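Long-range contact in epsin-1 (Saccharomyces cerevisiae, PDB 5ONF), which binds membranes enriched in phosphatidylinositol 3,5- and 4,5-bisphosphate and is required for endocytosis and actin localization: residues 79-84 with 127-132. Residues are numbered along the deposited sequence; the frame is centred on the assembly and turned at random.
Sequences VIDYLI and KELTAL
Leu-129 reaches across to Asp-81, Ile-80 and Ile-84 where two helices of the all-helical ENTH domain, 70-86 and 120-134, meet. The axes of segments 79-84 and 127-132 come within 10.8 Å at 20° to each other, so these turns are nearly parallel, joined here through side chains without any hydrogen bond between the segments. Leu-129 contributes the most contact surface. Its CG stands anti to the backbone N (chi1 -174°), on the side of the other helix, and chi2 (59°) then turns the two methyls to separate neighbours. CD1 packs against Asp-81 CB at 3.7 Å and meets Ile-84 CD1 at 3.9 Å, the leucine and isoleucine side chains crossing at a slant; the other methyl, CD2, lies more loosely by Ile-80 CB at 4.4 Å. Ile-80 and Ile-84, one helical turn apart, also touch Cys-95 and Val-92 of helix 89-97, respectively, which ties the two isoleucines into the domain's buried interior. Asp-81 and Leu-132 are both partly exposed, and Asp-81 OD1 forms a salt bridge with Arg-85 on the next turn of its own helix. The Leu-132 side chain crosses that of Asp-81 at about a right angle, and its CD2 methyl comes 3.6 Å from Asp-81 OD2.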
loop_
_atom_site.group_PDB
_atom_site.type_symbol
_atom_site.label_atom_id
_atom_site.label_comp_id
_atom_site.label_asym_id
_atom_site.label_seq_id
_atom_site.Cartn_x
_atom_site.Cartn_y
_atom_site.Cartn_z
ATOM N N VAL A 79 11.285 2.523 -14.143
ATOM C CA VAL A 79 10.866 3.917 -14.269
ATOM C C VAL A 79 12.053 4.816 -14.000
ATOM O O VAL A 79 12.292 5.756 -14.762
ATOM C CB VAL A 79 9.719 4.274 -13.295
ATOM C CG1 VAL A 79 9.474 5.776 -13.231
ATOM C CG2 VAL A 79 8.450 3.556 -13.707
ATOM N N ILE A 80 12.793 4.530 -12.924
ATOM C CA ILE A 80 13.954 5.356 -12.577
ATOM C C ILE A 80 14.993 5.283 -13.694
ATOM O O ILE A 80 15.686 6.258 -13.961
ATOM C CB ILE A 80 14.590 4.967 -11.223
ATOM C CG1 ILE A 80 13.585 5.169 -10.093
ATOM C CG2 ILE A 80 15.805 5.850 -10.919
ATOM C CD1 ILE A 80 14.054 4.681 -8.745
ATOM N N ASP A 81 15.078 4.117 -14.332
ATOM C CA ASP A 81 15.945 3.893 -15.498
ATOM C C ASP A 81 15.570 4.784 -16.684
ATOM O O ASP A 81 16.453 5.411 -17.290
ATOM C CB ASP A 81 15.884 2.410 -15.910
ATOM C CG ASP A 81 16.747 2.083 -17.140
ATOM O OD1 ASP A 81 16.176 1.521 -18.157
ATOM O OD2 ASP A 81 18.008 2.351 -17.081
ATOM N N TYR A 82 14.272 4.834 -17.007
ATOM C CA TYR A 82 13.796 5.603 -18.173
ATOM C C TYR A 82 14.042 7.106 -18.037
ATOM O O TYR A 82 14.285 7.772 -19.032
ATOM C CB TYR A 82 12.315 5.337 -18.478
ATOM C CG TYR A 82 11.955 5.570 -19.927
ATOM C CD1 TYR A 82 11.969 4.520 -20.840
ATOM C CD2 TYR A 82 11.608 6.838 -20.391
ATOM C CE1 TYR A 82 11.644 4.722 -22.175
ATOM C CE2 TYR A 82 11.278 7.054 -21.724
ATOM C CZ TYR A 82 11.298 5.993 -22.613
ATOM O OH TYR A 82 10.974 6.201 -23.937
ATOM N N LEU A 83 14.015 7.622 -16.809
ATOM C CA LEU A 83 14.165 9.065 -16.568
ATOM C C LEU A 83 15.623 9.527 -16.676
ATOM O O LEU A 83 15.921 10.551 -17.310
ATOM C CB LEU A 83 13.587 9.440 -15.207
ATOM C CG LEU A 83 12.116 9.073 -14.986
ATOM C CD1 LEU A 83 11.700 9.507 -13.591
ATOM C CD2 LEU A 83 11.182 9.669 -16.033
ATOM N N ILE A 84 16.525 8.773 -16.062
ATOM C CA ILE A 84 17.964 9.044 -16.184
ATOM C C ILE A 84 18.507 8.913 -17.622
ATOM O O ILE A 84 19.527 9.528 -17.944
ATOM C CB ILE A 84 18.804 8.186 -15.201
ATOM C CG1 ILE A 84 18.601 6.681 -15.445
ATOM C CG2 ILE A 84 18.469 8.574 -13.763
ATOM C CD1 ILE A 84 19.394 5.777 -14.526
ATOM N N LYS A 127 21.087 -3.887 -9.241
ATOM C CA LYS A 127 22.513 -4.051 -9.524
ATOM C C LYS A 127 22.834 -3.605 -10.946
ATOM O O LYS A 127 23.831 -2.906 -11.165
ATOM C CB LYS A 127 22.938 -5.511 -9.326
ATOM C CG LYS A 127 22.914 -5.984 -7.878
ATOM C CD LYS A 127 23.149 -7.484 -7.780
ATOM C CE LYS A 127 23.055 -7.963 -6.342
ATOM N NZ LYS A 127 23.181 -9.442 -6.214
ATOM N N GLU A 128 21.983 -4.011 -11.893
ATOM C CA GLU A 128 22.092 -3.587 -13.296
ATOM C C GLU A 128 21.943 -2.069 -13.436
ATOM O O GLU A 128 22.664 -1.441 -14.218
ATOM C CB GLU A 128 21.045 -4.305 -14.170
ATOM C CG GLU A 128 21.167 -4.024 -15.669
ATOM C CD GLU A 128 20.140 -4.761 -16.521
ATOM O OE1 GLU A 128 19.059 -5.136 -16.014
ATOM O OE2 GLU A 128 20.413 -4.960 -17.723
ATOM N N LEU A 129 21.011 -1.498 -12.671
ATOM C CA LEU A 129 20.728 -0.063 -12.698
ATOM C C LEU A 129 21.913 0.746 -12.168
ATOM O O LEU A 129 22.515 1.534 -12.913
ATOM C CB LEU A 129 19.446 0.252 -11.891
ATOM C CG LEU A 129 18.887 1.677 -11.909
ATOM C CD1 LEU A 129 18.566 2.105 -13.331
ATOM C CD2 LEU A 129 17.647 1.786 -11.026
ATOM N N THR A 130 22.252 0.532 -10.893
ATOM C CA THR A 130 23.311 1.303 -10.219
ATOM C C THR A 130 24.691 1.195 -10.901
ATOM O O THR A 130 25.526 2.110 -10.799
ATOM C CB THR A 130 23.428 0.932 -8.722
ATOM O OG1 THR A 130 24.293 1.868 -8.053
ATOM C CG2 THR A 130 23.939 -0.508 -8.522
ATOM N N ALA A 131 24.916 0.080 -11.594
ATOM C CA ALA A 131 26.079 -0.063 -12.463
ATOM C C ALA A 131 26.097 1.051 -13.514
ATOM O O ALA A 131 27.115 1.729 -13.691
ATOM C CB ALA A 131 26.074 -1.431 -13.130
ATOM N N LEU A 132 24.961 1.234 -14.186
ATOM C CA LEU A 132 24.768 2.343 -15.133
ATOM C C LEU A 132 24.932 3.720 -14.466
ATOM O O LEU A 132 25.468 4.647 -15.073
ATOM C CB LEU A 132 23.401 2.220 -15.837
ATOM C CG LEU A 132 22.848 3.356 -16.699
ATOM C CD1 LEU A 132 23.807 3.764 -17.805
ATOM C CD2 LEU A 132 21.517 2.922 -17.293
#